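Local atomic coordinates of 3-deoxy-D-manno-octulosonate 8-phosphate phosphatase KdsC (Xanthomonas campestris pv. campestris, PDB entry 4NAV), a protein that probably hydrolyses 3-deoxy-D-manno-octulosonate 8-phosphate to 3-deoxy-D-manno-octulosonate and inorganic phosphate, with magnesium as cofactor, in lipopolysaccharide biosynthesis. Residues Y3-D8 with V166-G171; Q54-L59 with L84-Q89; N94-V99 with L126-L131; A98-C103 with L108-V113; W148-R153 with R160-V165. All blocks are in the same frame, centred on the assembly; numbering follows the deposited sequence.

In the fold
The chain folds around a parallel sheet with strand order 87-90, 65-70, 22-25, 113-116, 131-133. Contacts 3 and 4 share A98 and V99 on helix 95-105, with centres about 7 Å apart. Contacts 1 and 5 fasten loops to helix 158-169, with centres about 11 Å apart. Contacts 4 and 5 lie on opposite sides of the chain's centre. Contact 2 joins helix 50-61 to the turn entering strand 87-90, and its centre is 16 to 19 Å from the others. Contacts 2 to 4 hold helices against the strands and loops of the sheet. Along the chain, contact 1 spans the rest. Contact 2 closes before contacts 3 and 4 open, and contact 5 follows.

Contact 1: Y3-D8 with V166-G171; sequences YSPLQD and VLAAQG
A168 is met by P5 and L6 from the N-terminal loop. Its methyl CB points at both. This is the tight part of the contact. L6 CG comes to 3.6 Å from A168 CB, and P5 CD lies 4.0 Å from the same A168 CB. L6 reaches the helix because its CG stands opposite the carbonyl carbon (chi1 -62°), and its CD1 branch continues outward (chi2 -172°). Both L6 methyls lie near A168. L6 CD1 is 3.9 Å from A169 N. The loop before helix 11-17 thus packs on the C-terminal end of helix 158-169, where L6 also touches V165.

The packing thins toward A169, where L6 CD2 and A169 CB are 4.4 Å apart. Further out, Q7, D8 and G171 are exposed, while P5 is buried.

Local motifs set both shapes. S4 to Q7 form a type I turn, and S4 OG accepts from L6 N at 3.2 Å, an ST turn. On the other side G171, with positive phi, is the C-prime residue of a Schellman motif that ends the helix. Nearby, Y3 OH bonds to D164, and Y3 N bonds to E144 of a neighbouring subunit. Across the two segments there is no hydrogen bond. The contact is therefore apolar and relies on fit between a leucine, a proline and alanine methyls.

Contact 2: Q54-L59 with L84-Q89; sequences QGLKQL and LGLHVQ
L84 faces helix 50-61 and meets L56 and K57 there. It is the last residue of helix 75-84. From CB, which points toward the other helix, the chain reaches CG opposite the carbonyl carbon (chi1 -57°). There it forks, and each methyl takes a different neighbour. CD1 of L84 lies 4.1 Å from CD1 of L56, a buried leucine one helix position before K57. CD2 of L84 lies 3.6 Å from CE of K57. The lysine chain is extended beyond CG and crosses the leucine at about a right angle, and its CE comes against the CD2 branch. K57 CE is also 4.0 Å from L84 CA. Nearer its root, K57 CG lies 3.8 Å from L84 O.

L86 also approaches L56, but the L86 side chain is doubtfully placed. Between L84 and L86, G85 has positive phi and closes helix 75-84 with a Schellman motif. The chain then turns into strand 87-90, which pairs with strand 65-70. V66 of that strand also packs on L56, so the contact joins a helix layer to the edge of the parallel sheet.

No hydrogen bond crosses between the segments. K57 is exposed and contributes its methylenes to the packing. The chemistry implies a hydrophobic seam edged by the aliphatic part of a lysine, with no polar bond across the two segments.

Contact 3: N94-V99 with L126-L131; sequences NKRLAV and LLAVGL
R96 and A128 mark where the two backbones come nearest, with R96 CA and A128 CA 6.9 Å apart. Segment N94-V99 is the first part of helix 95-105. Segment L126-L131 leads from helix 123-126 to strand 131-133. N94 is the N-cap. N94 OD1 accepts from L97 N at 2.7 Å, with an N-H...O angle of 168°. No hydrogen bond links the two segments.

Two side-chain pairs make the contact. The stem of R96 passes alongside the A128 methyl, and both R96 CG and R96 CD lie 3.9 Å from A128 CB. One turn further along the helix, V99 and V129 meet at about a right angle, with V99 CG1 4.2 Å from V129 CG1. This V99 methyl lies trans to the backbone N (chi1 167°). The valine pair is buried, whereas R96 is partly exposed and packs against A182 of a neighbouring subunit. N94 ND2 also bonds to A182 O of that subunit.

K95, between N94 and R96, turns toward the predicted magnesium site. Its NZ forms salt bridges with D26, a predicted magnesium ligand, and with D122. This placement is consistent with the motif lysine of haloacid dehalogenase-type phosphatases, which would help to steady negative charge at the site. V129 also packs on V113 and F115 of the central sheet. Helix 95-105 packed on a parallel sheet of strand order 3-2-1-4-5 is typical of the Rossmann-like haloacid dehalogenase fold.

Contact 4: A98-C103 with L108-V113; sequences AVLALC and LSLDQV
C103 is gripped by both its backbone and its sulfur. C103 O accepts from L108 N at 2.7 Å, almost straight, with an N-H...O angle of 176°. Its SG sits opposite the carbonyl carbon (chi1 -77°). That torsion turns SG toward V113 and L110. C103 SG is 3.5 Å from V113 CG2 and 4.0 Å from L110 CD2.

L110 spreads the apolar patch along the helix. L110 CD2 lies 3.6 Å from CD1 of L100, an exposed residue whose end turns in toward it. L110 CD2 also lies 4.0 Å from V99 CG1. V99 CG1 is 4.0 Å from V113 CG1 as well, and these two valines slide past each other in opposite directions.

The arrangement belongs to a beta-alpha-beta crossover. Strand 87-90 leads into helix 95-105, and the chain turns back through L108-V113 to strand 113-116, parallel to it. On its sheet side, the helix packs L102 on L22 and A67, and V99 on I69.

One side-chain bond helps shape the returning segment. S109 N donates to Q112 OE1 at 2.7 Å and lies in the carbonyl plane of that amide. This bond ties the glutamine end back over a short 3-10 turn at L110 and D111. Beyond it, L110 pairs by backbone hydrogen bond with G130, and V113 with L131.

Contact 5: W148-R153 with R160-V165; sequences WHTRAR and REVCDV
E161 clamps the backbone of R151 and A152 with its carboxylate. OE2 of E161 accepts from R151 N at 2.9 Å, and OE1 accepts from A152 N, also at 2.9 Å. Each oxygen uses its syn lone pair. The grip fastens helix 158-169 to the loop between it and helix 140-143 in the haloacid dehalogenase fold. E161 gets there with CG trans to the backbone N (chi1 -167°) and an extended chain.

The R151 guanidinium lies flat against the carboxylate, the planes 14° apart. E161 OE2 sits over its centre, 3.5 Å from R151 NH2. This salt bridge is one of charge alone, as no N-H points at the oxygen. The positive charge and the two backbone donors probably help keep E161 ionised. A water also joins E161 OE2 to W148 NE1, in the plane of the indole.

T150 OG1 donates to A152 O at 2.7 Å, which helps shape the loop. Apolar packing continues along the helix toward the sheet, where V162 and T150 also touch M116. T150 CG2 lies 3.7 Å from V162 CG2. Further on, W148 CH2 approaches V162 CG1 at 4.1 Å, and W148 CZ2 lies 3.7 Å from V165 CG2.

Contact 1: Y3-D8 with V166-G171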
# COMPACT_ATOMS: atom_id res chain seq x y z
N TYR A 3 11.58 4.01 -25.50
CA TYR A 3 12.01 4.34 -24.13
C TYR A 3 13.50 4.15 -23.98
O TYR A 3 14.03 3.12 -24.40
CB TYR A 3 11.28 3.45 -23.15
CG TYR A 3 11.91 3.28 -21.78
CD1 TYR A 3 11.70 4.21 -20.75
CD2 TYR A 3 12.63 2.14 -21.48
CE1 TYR A 3 12.23 4.02 -19.48
CE2 TYR A 3 13.16 1.94 -20.23
CZ TYR A 3 12.97 2.87 -19.23
OH TYR A 3 13.53 2.59 -17.98
N SER A 4 14.18 5.17 -23.45
CA SER A 4 15.58 5.05 -23.15
C SER A 4 15.81 5.59 -21.80
O SER A 4 15.61 6.77 -21.57
CB SER A 4 16.50 5.78 -24.11
OG SER A 4 17.87 5.52 -23.71
N PRO A 5 16.29 4.73 -20.90
CA PRO A 5 16.57 5.21 -19.55
C PRO A 5 17.56 6.37 -19.57
O PRO A 5 17.59 7.13 -18.60
CB PRO A 5 17.16 3.98 -18.86
CG PRO A 5 16.79 2.84 -19.72
CD PRO A 5 16.73 3.35 -21.10
N LEU A 6 18.32 6.50 -20.66
CA LEU A 6 19.42 7.46 -20.72
C LEU A 6 19.05 8.85 -21.20
O LEU A 6 19.82 9.80 -21.00
CB LEU A 6 20.51 6.93 -21.63
CG LEU A 6 21.13 5.63 -21.17
CD1 LEU A 6 22.32 5.32 -22.07
CD2 LEU A 6 21.57 5.73 -19.71
N GLN A 7 17.91 9.02 -21.85
CA GLN A 7 17.62 10.38 -22.30
C GLN A 7 17.21 11.21 -21.08
O GLN A 7 16.76 10.68 -20.03
CB GLN A 7 16.71 10.50 -23.55
CG GLN A 7 15.26 10.09 -23.45
CD GLN A 7 14.58 10.34 -24.79
OE1 GLN A 7 13.71 11.22 -24.96
NE2 GLN A 7 15.02 9.59 -25.77
N ASP A 8 17.50 12.49 -21.17
CA ASP A 8 17.30 13.40 -20.06
C ASP A 8 18.25 13.15 -18.90
O ASP A 8 18.04 13.68 -17.82
CB ASP A 8 15.84 13.37 -19.59
CG ASP A 8 14.86 13.50 -20.75
OD1 ASP A 8 15.10 14.35 -21.65
OD2 ASP A 8 13.87 12.74 -20.76
N VAL A 166 21.95 1.70 -15.88
CA VAL A 166 23.26 1.09 -15.90
C VAL A 166 23.38 0.14 -17.08
O VAL A 166 24.32 0.23 -17.89
CB VAL A 166 23.52 0.38 -14.58
CG1 VAL A 166 24.81 -0.44 -14.65
CG2 VAL A 166 23.67 1.39 -13.47
N LEU A 167 22.40 -0.74 -17.20
CA LEU A 167 22.34 -1.65 -18.33
C LEU A 167 22.34 -0.88 -19.67
O LEU A 167 23.12 -1.21 -20.57
CB LEU A 167 21.11 -2.52 -18.21
CG LEU A 167 21.16 -3.50 -17.01
CD1 LEU A 167 19.81 -4.15 -16.78
CD2 LEU A 167 22.20 -4.58 -17.28
N ALA A 168 21.56 0.20 -19.78
CA ALA A 168 21.55 0.96 -21.02
C ALA A 168 22.94 1.57 -21.30
O ALA A 168 23.42 1.54 -22.42
CB ALA A 168 20.52 2.07 -20.96
N ALA A 169 23.59 2.10 -20.26
CA ALA A 169 24.87 2.73 -20.42
C ALA A 169 25.92 1.72 -20.82
O ALA A 169 26.95 2.08 -21.39
CB ALA A 169 25.31 3.45 -19.16
N GLN A 170 25.69 0.47 -20.48
CA GLN A 170 26.67 -0.58 -20.79
C GLN A 170 26.26 -1.43 -21.99
O GLN A 170 26.80 -2.49 -22.19
CB GLN A 170 26.89 -1.44 -19.55
CG GLN A 170 27.53 -0.67 -18.40
CD GLN A 170 27.92 -1.57 -17.23
OE1 GLN A 170 28.04 -2.78 -17.38
NE2 GLN A 170 28.21 -0.95 -16.10
N GLY A 171 25.34 -0.90 -22.81
CA GLY A 171 25.00 -1.48 -24.10
C GLY A 171 24.36 -2.86 -24.01
O GLY A 171 24.39 -3.66 -24.95

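Contact 2: Q54-L59 with L84-Q89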
# COMPACT_ATOMS: atom_id res chain seq x y z
N GLN A 54 13.63 -8.24 -11.06
CA GLN A 54 14.02 -8.45 -12.42
C GLN A 54 15.24 -7.56 -12.76
O GLN A 54 16.19 -8.04 -13.36
CB GLN A 54 12.85 -8.16 -13.37
CG GLN A 54 13.09 -8.57 -14.81
CD GLN A 54 13.48 -10.04 -14.93
OE1 GLN A 54 12.71 -10.92 -14.57
NE2 GLN A 54 14.65 -10.31 -15.48
N GLY A 55 15.23 -6.30 -12.33
CA GLY A 55 16.39 -5.44 -12.60
C GLY A 55 17.70 -5.94 -12.00
O GLY A 55 18.75 -5.90 -12.63
N LEU A 56 17.64 -6.46 -10.78
CA LEU A 56 18.84 -6.86 -10.09
C LEU A 56 19.50 -8.09 -10.72
O LEU A 56 20.71 -8.15 -10.85
CB LEU A 56 18.52 -7.07 -8.62
CG LEU A 56 18.14 -5.76 -7.91
CD1 LEU A 56 17.59 -6.08 -6.54
CD2 LEU A 56 19.30 -4.80 -7.79
N LYS A 57 18.69 -9.08 -11.07
CA LYS A 57 19.14 -10.24 -11.80
C LYS A 57 19.85 -9.83 -13.10
O LYS A 57 20.87 -10.42 -13.47
CB LYS A 57 17.96 -11.14 -12.13
CG LYS A 57 17.53 -12.02 -10.99
CD LYS A 57 16.30 -12.83 -11.37
CE LYS A 57 15.90 -13.74 -10.21
NZ LYS A 57 14.59 -14.44 -10.40
N GLN A 58 19.34 -8.81 -13.75
CA GLN A 58 19.86 -8.42 -15.04
C GLN A 58 21.21 -7.79 -14.91
O GLN A 58 22.09 -8.02 -15.76
CB GLN A 58 18.92 -7.46 -15.68
CG GLN A 58 17.56 -8.06 -15.78
CD GLN A 58 17.33 -8.75 -17.05
OE1 GLN A 58 17.42 -9.99 -17.14
NE2 GLN A 58 17.08 -7.96 -18.10
N LEU A 59 21.39 -7.02 -13.85
CA LEU A 59 22.72 -6.55 -13.47
C LEU A 59 23.66 -7.73 -13.24
O LEU A 59 24.75 -7.78 -13.79
CB LEU A 59 22.68 -5.70 -12.22
CG LEU A 59 22.13 -4.29 -12.34
CD1 LEU A 59 22.31 -3.58 -11.02
CD2 LEU A 59 22.80 -3.48 -13.44
N LEU A 84 17.40 -14.04 -5.49
CA LEU A 84 17.85 -13.35 -6.70
C LEU A 84 19.31 -13.66 -7.07
O LEU A 84 19.78 -13.23 -8.14
CB LEU A 84 17.67 -11.82 -6.54
CG LEU A 84 16.26 -11.33 -6.22
CD1 LEU A 84 16.27 -9.86 -5.82
CD2 LEU A 84 15.31 -11.55 -7.39
N GLY A 85 20.03 -14.36 -6.18
CA GLY A 85 21.44 -14.69 -6.39
C GLY A 85 22.37 -13.49 -6.24
O GLY A 85 23.20 -13.22 -7.12
N LEU A 86 22.23 -12.75 -5.14
CA LEU A 86 23.08 -11.59 -4.86
C LEU A 86 23.78 -11.69 -3.51
O LEU A 86 23.28 -12.35 -2.59
CB LEU A 86 22.28 -10.28 -4.86
CG LEU A 86 21.19 -9.85 -5.84
CD1 LEU A 86 20.77 -10.80 -6.95
CD2 LEU A 86 19.98 -9.49 -5.03
N HIS A 87 24.93 -11.04 -3.38
CA HIS A 87 25.63 -10.93 -2.10
C HIS A 87 24.83 -10.08 -1.15
O HIS A 87 24.21 -9.11 -1.58
CB HIS A 87 26.93 -10.15 -2.23
CG HIS A 87 28.02 -10.58 -1.29
ND1 HIS A 87 28.16 -10.03 -0.03
CD2 HIS A 87 29.03 -11.46 -1.43
CE1 HIS A 87 29.20 -10.58 0.57
NE2 HIS A 87 29.74 -11.45 -0.26
N VAL A 88 24.97 -10.38 0.14
CA VAL A 88 24.33 -9.64 1.21
C VAL A 88 25.31 -9.45 2.35
O VAL A 88 26.12 -10.32 2.64
CB VAL A 88 23.10 -10.39 1.73
CG1 VAL A 88 22.30 -9.51 2.66
CG2 VAL A 88 22.24 -10.86 0.57
N GLN A 89 25.26 -8.28 2.98
CA GLN A 89 26.06 -7.99 4.17
C GLN A 89 25.13 -7.33 5.17
O GLN A 89 24.52 -6.31 4.91
CB GLN A 89 27.27 -7.11 3.87
CG GLN A 89 28.48 -7.91 3.40
CD GLN A 89 29.73 -7.06 3.23
OE1 GLN A 89 29.65 -5.84 3.06
NE2 GLN A 89 30.88 -7.71 3.24

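Contact 3: N94-V99 with L126-L131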
# COMPACT_ATOMS: atom_id res chain seq x y z
N ASN A 94 29.18 0.43 9.68
CA ASN A 94 29.52 1.50 8.72
C ASN A 94 29.50 1.03 7.27
O ASN A 94 30.26 0.14 6.88
CB ASN A 94 30.88 2.11 9.05
CG ASN A 94 31.29 3.17 8.05
OD1 ASN A 94 31.53 2.86 6.88
ND2 ASN A 94 31.34 4.43 8.47
N LYS A 95 28.66 1.67 6.46
CA LYS A 95 28.42 1.20 5.10
C LYS A 95 29.59 1.50 4.18
O LYS A 95 29.95 0.68 3.35
CB LYS A 95 27.10 1.74 4.58
CG LYS A 95 25.95 1.34 5.49
CD LYS A 95 24.61 1.30 4.78
CE LYS A 95 23.52 0.80 5.70
NZ LYS A 95 22.22 0.57 4.99
N ARG A 96 30.22 2.65 4.37
CA ARG A 96 31.46 2.95 3.65
C ARG A 96 32.46 1.80 3.79
O ARG A 96 32.92 1.28 2.80
CB ARG A 96 32.11 4.25 4.15
CG ARG A 96 33.21 4.77 3.24
CD ARG A 96 33.74 6.14 3.66
NE ARG A 96 34.91 6.14 4.53
CZ ARG A 96 34.87 6.13 5.86
NH1 ARG A 96 33.72 6.09 6.52
NH2 ARG A 96 36.00 6.14 6.54
N LEU A 97 32.78 1.42 5.03
CA LEU A 97 33.77 0.36 5.29
C LEU A 97 33.34 -0.94 4.63
O LEU A 97 34.16 -1.64 4.05
CB LEU A 97 34.01 0.17 6.79
N ALA A 98 32.04 -1.25 4.67
CA ALA A 98 31.54 -2.45 4.00
C ALA A 98 31.83 -2.38 2.51
O ALA A 98 32.40 -3.31 1.93
CB ALA A 98 30.07 -2.62 4.25
N VAL A 99 31.43 -1.27 1.88
CA VAL A 99 31.69 -1.06 0.47
C VAL A 99 33.18 -1.16 0.14
O VAL A 99 33.58 -1.86 -0.79
CB VAL A 99 31.13 0.31 0.00
CG1 VAL A 99 31.66 0.67 -1.37
CG2 VAL A 99 29.61 0.28 -0.04
N LEU A 126 27.28 6.97 0.28
CA LEU A 126 26.84 7.85 -0.79
C LEU A 126 27.91 8.88 -1.11
O LEU A 126 28.16 9.17 -2.30
CB LEU A 126 25.55 8.53 -0.43
CG LEU A 126 24.35 7.59 -0.49
CD1 LEU A 126 23.17 8.12 0.30
CD2 LEU A 126 23.94 7.37 -1.95
N LEU A 127 28.60 9.38 -0.08
CA LEU A 127 29.65 10.39 -0.31
C LEU A 127 30.99 9.84 -0.77
O LEU A 127 31.85 10.60 -1.20
CB LEU A 127 29.87 11.24 0.93
CG LEU A 127 28.72 12.19 1.25
CD1 LEU A 127 29.07 13.06 2.46
CD2 LEU A 127 28.35 13.08 0.06
N ALA A 128 31.18 8.53 -0.71
CA ALA A 128 32.45 7.90 -1.07
C ALA A 128 32.45 7.24 -2.48
O ALA A 128 33.51 7.11 -3.09
CB ALA A 128 32.83 6.90 -0.01
N VAL A 129 31.29 6.87 -3.02
CA VAL A 129 31.27 6.09 -4.28
C VAL A 129 31.28 6.94 -5.56
O VAL A 129 30.98 8.12 -5.55
CB VAL A 129 30.09 5.12 -4.33
CG1 VAL A 129 30.18 4.12 -3.19
CG2 VAL A 129 28.76 5.86 -4.29
N GLY A 130 31.66 6.30 -6.65
CA GLY A 130 31.65 6.94 -7.93
C GLY A 130 30.24 7.37 -8.35
O GLY A 130 30.07 8.43 -8.96
N LEU A 131 29.23 6.55 -8.05
CA LEU A 131 27.88 6.84 -8.51
C LEU A 131 26.81 6.63 -7.41
O LEU A 131 26.22 5.57 -7.31
CB LEU A 131 27.54 6.01 -9.73
CG LEU A 131 26.21 6.36 -10.42
CD1 LEU A 131 26.06 7.87 -10.62
CD2 LEU A 131 26.10 5.66 -11.76

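Contact 4: A98-C103 with L108-V113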
# COMPACT_ATOMS: atom_id res chain seq x y z
N ALA A 98 32.04 -1.25 4.67
CA ALA A 98 31.54 -2.45 4.00
C ALA A 98 31.83 -2.38 2.51
O ALA A 98 32.40 -3.31 1.93
CB ALA A 98 30.07 -2.62 4.25
N VAL A 99 31.43 -1.27 1.88
CA VAL A 99 31.69 -1.06 0.47
C VAL A 99 33.18 -1.16 0.14
O VAL A 99 33.58 -1.86 -0.79
CB VAL A 99 31.13 0.31 0.00
CG1 VAL A 99 31.66 0.67 -1.37
CG2 VAL A 99 29.61 0.28 -0.04
N LEU A 100 34.00 -0.45 0.91
CA LEU A 100 35.45 -0.48 0.75
C LEU A 100 35.96 -1.92 0.80
O LEU A 100 36.88 -2.28 0.11
CB LEU A 100 36.11 0.34 1.87
CG LEU A 100 37.07 1.51 1.67
CD1 LEU A 100 36.65 2.41 0.52
CD2 LEU A 100 37.15 2.33 2.97
N ALA A 101 35.36 -2.75 1.65
CA ALA A 101 35.79 -4.14 1.77
C ALA A 101 35.49 -4.90 0.51
O ALA A 101 36.31 -5.68 0.03
CB ALA A 101 35.11 -4.81 2.96
N LEU A 102 34.31 -4.64 -0.03
CA LEU A 102 33.87 -5.26 -1.30
C LEU A 102 34.70 -4.82 -2.53
O LEU A 102 34.87 -5.58 -3.46
CB LEU A 102 32.40 -4.95 -1.55
CG LEU A 102 31.40 -5.93 -0.95
CD1 LEU A 102 31.49 -5.87 0.55
CD2 LEU A 102 29.96 -5.64 -1.36
N CYS A 103 35.19 -3.59 -2.52
CA CYS A 103 36.11 -3.18 -3.55
C CYS A 103 37.38 -4.04 -3.58
O CYS A 103 37.83 -4.42 -4.65
CB CYS A 103 36.48 -1.72 -3.35
SG CYS A 103 35.16 -0.66 -3.92
N LEU A 108 38.40 -3.67 -7.21
CA LEU A 108 37.78 -2.49 -7.78
C LEU A 108 38.17 -1.21 -7.06
O LEU A 108 38.66 -1.25 -5.94
CB LEU A 108 36.27 -2.63 -7.75
CG LEU A 108 35.74 -3.86 -8.49
CD1 LEU A 108 34.24 -3.95 -8.32
CD2 LEU A 108 36.11 -3.82 -9.96
N SER A 109 37.97 -0.08 -7.73
CA SER A 109 38.07 1.25 -7.11
C SER A 109 36.70 1.68 -6.62
O SER A 109 35.71 1.14 -7.09
CB SER A 109 38.52 2.30 -8.11
OG SER A 109 39.91 2.46 -8.06
N LEU A 110 36.66 2.70 -5.76
CA LEU A 110 35.39 3.35 -5.43
C LEU A 110 34.73 4.00 -6.64
O LEU A 110 33.48 4.07 -6.72
CB LEU A 110 35.58 4.42 -4.37
CG LEU A 110 35.86 3.87 -2.96
CD1 LEU A 110 36.18 5.02 -2.00
CD2 LEU A 110 34.70 3.01 -2.46
N ASP A 111 35.53 4.44 -7.61
CA ASP A 111 34.94 5.08 -8.78
C ASP A 111 34.22 4.09 -9.68
O ASP A 111 33.60 4.48 -10.65
CB ASP A 111 35.95 5.95 -9.53
CG ASP A 111 36.85 5.17 -10.47
OD1 ASP A 111 37.28 4.04 -10.16
OD2 ASP A 111 37.16 5.70 -11.54
N GLN A 112 34.28 2.80 -9.37
CA GLN A 112 33.58 1.78 -10.14
C GLN A 112 32.36 1.24 -9.38
O GLN A 112 31.82 0.21 -9.72
CB GLN A 112 34.53 0.62 -10.45
CG GLN A 112 35.76 1.01 -11.24
CD GLN A 112 36.77 -0.13 -11.33
OE1 GLN A 112 37.49 -0.42 -10.35
NE2 GLN A 112 36.87 -0.75 -12.49
N VAL A 113 31.92 1.96 -8.36
CA VAL A 113 30.87 1.51 -7.48
C VAL A 113 29.67 2.45 -7.53
O VAL A 113 29.81 3.67 -7.56
CB VAL A 113 31.37 1.48 -6.03
CG1 VAL A 113 30.30 0.90 -5.11
CG2 VAL A 113 32.65 0.67 -5.94

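Contact 5: W148-R153 with R160-V165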
# COMPACT_ATOMS: atom_id res chain seq x y z
N TRP A 148 21.81 12.35 -8.50
CA TRP A 148 20.90 11.47 -9.25
C TRP A 148 19.74 10.98 -8.38
O TRP A 148 19.94 10.24 -7.43
CB TRP A 148 21.67 10.30 -9.87
CG TRP A 148 20.84 9.35 -10.64
CD1 TRP A 148 19.59 9.55 -11.13
CD2 TRP A 148 21.24 8.06 -11.06
NE1 TRP A 148 19.16 8.43 -11.80
CE2 TRP A 148 20.16 7.50 -11.77
CE3 TRP A 148 22.39 7.30 -10.89
CZ2 TRP A 148 20.22 6.25 -12.30
CZ3 TRP A 148 22.44 6.05 -11.40
CH2 TRP A 148 21.36 5.53 -12.09
N HIS A 149 18.52 11.41 -8.72
CA HIS A 149 17.32 10.96 -8.05
C HIS A 149 16.49 10.21 -9.05
O HIS A 149 16.28 10.72 -10.13
CB HIS A 149 16.50 12.15 -7.54
CG HIS A 149 17.24 13.04 -6.57
ND1 HIS A 149 16.63 14.10 -5.94
CD2 HIS A 149 18.52 13.03 -6.14
CE1 HIS A 149 17.51 14.71 -5.15
NE2 HIS A 149 18.66 14.08 -5.26
N THR A 150 15.99 9.04 -8.71
CA THR A 150 15.07 8.36 -9.58
C THR A 150 13.73 9.07 -9.57
O THR A 150 13.31 9.68 -8.58
CB THR A 150 14.87 6.90 -9.16
OG1 THR A 150 14.32 6.80 -7.83
CG2 THR A 150 16.20 6.15 -9.22
N ARG A 151 13.01 8.95 -10.67
CA ARG A 151 11.62 9.40 -10.69
C ARG A 151 10.78 8.56 -9.71
O ARG A 151 9.95 9.09 -9.02
CB ARG A 151 11.05 9.34 -12.11
CG ARG A 151 11.47 10.50 -13.00
CD ARG A 151 11.34 10.18 -14.49
NE ARG A 151 12.62 9.75 -15.08
CZ ARG A 151 12.95 8.51 -15.47
NH1 ARG A 151 12.09 7.48 -15.36
NH2 ARG A 151 14.15 8.28 -15.98
N ALA A 152 10.99 7.25 -9.69
CA ALA A 152 10.16 6.36 -8.88
C ALA A 152 10.60 6.30 -7.43
O ALA A 152 11.74 6.60 -7.09
CB ALA A 152 10.12 4.95 -9.47
N ARG A 153 9.68 5.82 -6.61
CA ARG A 153 9.87 5.68 -5.17
C ARG A 153 10.42 4.32 -4.81
O ARG A 153 10.25 3.34 -5.54
CB ARG A 153 8.52 5.88 -4.44
CG ARG A 153 7.93 7.28 -4.68
CD ARG A 153 6.64 7.68 -3.97
NE ARG A 153 6.80 9.05 -3.45
CZ ARG A 153 6.14 9.56 -2.43
NH1 ARG A 153 5.27 8.83 -1.74
NH2 ARG A 153 6.35 10.83 -2.08
N ARG A 160 14.79 -0.73 -10.11
CA ARG A 160 14.73 -1.11 -11.50
C ARG A 160 15.14 0.08 -12.34
O ARG A 160 15.91 -0.06 -13.30
CB ARG A 160 13.32 -1.55 -11.89
CG ARG A 160 13.14 -1.86 -13.38
CD ARG A 160 14.18 -2.87 -13.85
NE ARG A 160 13.85 -3.39 -15.18
CZ ARG A 160 12.91 -4.30 -15.44
NH1 ARG A 160 12.14 -4.80 -14.47
NH2 ARG A 160 12.73 -4.71 -16.69
N GLU A 161 14.65 1.26 -11.98
CA GLU A 161 14.99 2.45 -12.74
C GLU A 161 16.50 2.65 -12.82
O GLU A 161 17.03 3.06 -13.86
CB GLU A 161 14.29 3.69 -12.16
CG GLU A 161 14.35 4.90 -13.07
CD GLU A 161 13.74 6.13 -12.42
OE1 GLU A 161 12.68 6.01 -11.71
OE2 GLU A 161 14.31 7.23 -12.61
N VAL A 162 17.18 2.35 -11.73
CA VAL A 162 18.62 2.44 -11.69
C VAL A 162 19.21 1.36 -12.58
O VAL A 162 20.05 1.64 -13.43
CB VAL A 162 19.13 2.29 -10.25
CG1 VAL A 162 20.62 1.98 -10.19
CG2 VAL A 162 18.86 3.56 -9.48
N CYS A 163 18.82 0.11 -12.34
CA CYS A 163 19.30 -0.99 -13.15
C CYS A 163 19.18 -0.67 -14.65
O CYS A 163 20.14 -0.81 -15.40
CB CYS A 163 18.54 -2.24 -12.80
SG CYS A 163 18.85 -2.83 -11.09
N ASP A 164 18.03 -0.18 -15.08
CA ASP A 164 17.83 0.12 -16.50
C ASP A 164 18.85 1.13 -17.04
O ASP A 164 19.42 0.93 -18.12
CB ASP A 164 16.44 0.64 -16.72
CG ASP A 164 15.37 -0.41 -16.46
OD1 ASP A 164 15.69 -1.62 -16.41
OD2 ASP A 164 14.18 -0.03 -16.37
N VAL A 165 19.17 2.15 -16.25
CA VAL A 165 20.17 3.13 -16.65
C VAL A 165 21.54 2.49 -16.87
O VAL A 165 22.18 2.67 -17.92
CB VAL A 165 20.29 4.24 -15.60
CG1 VAL A 165 21.60 5.02 -15.78
CG2 VAL A 165 19.07 5.16 -15.67
O HOH W 1 16.64 7.67 -13.39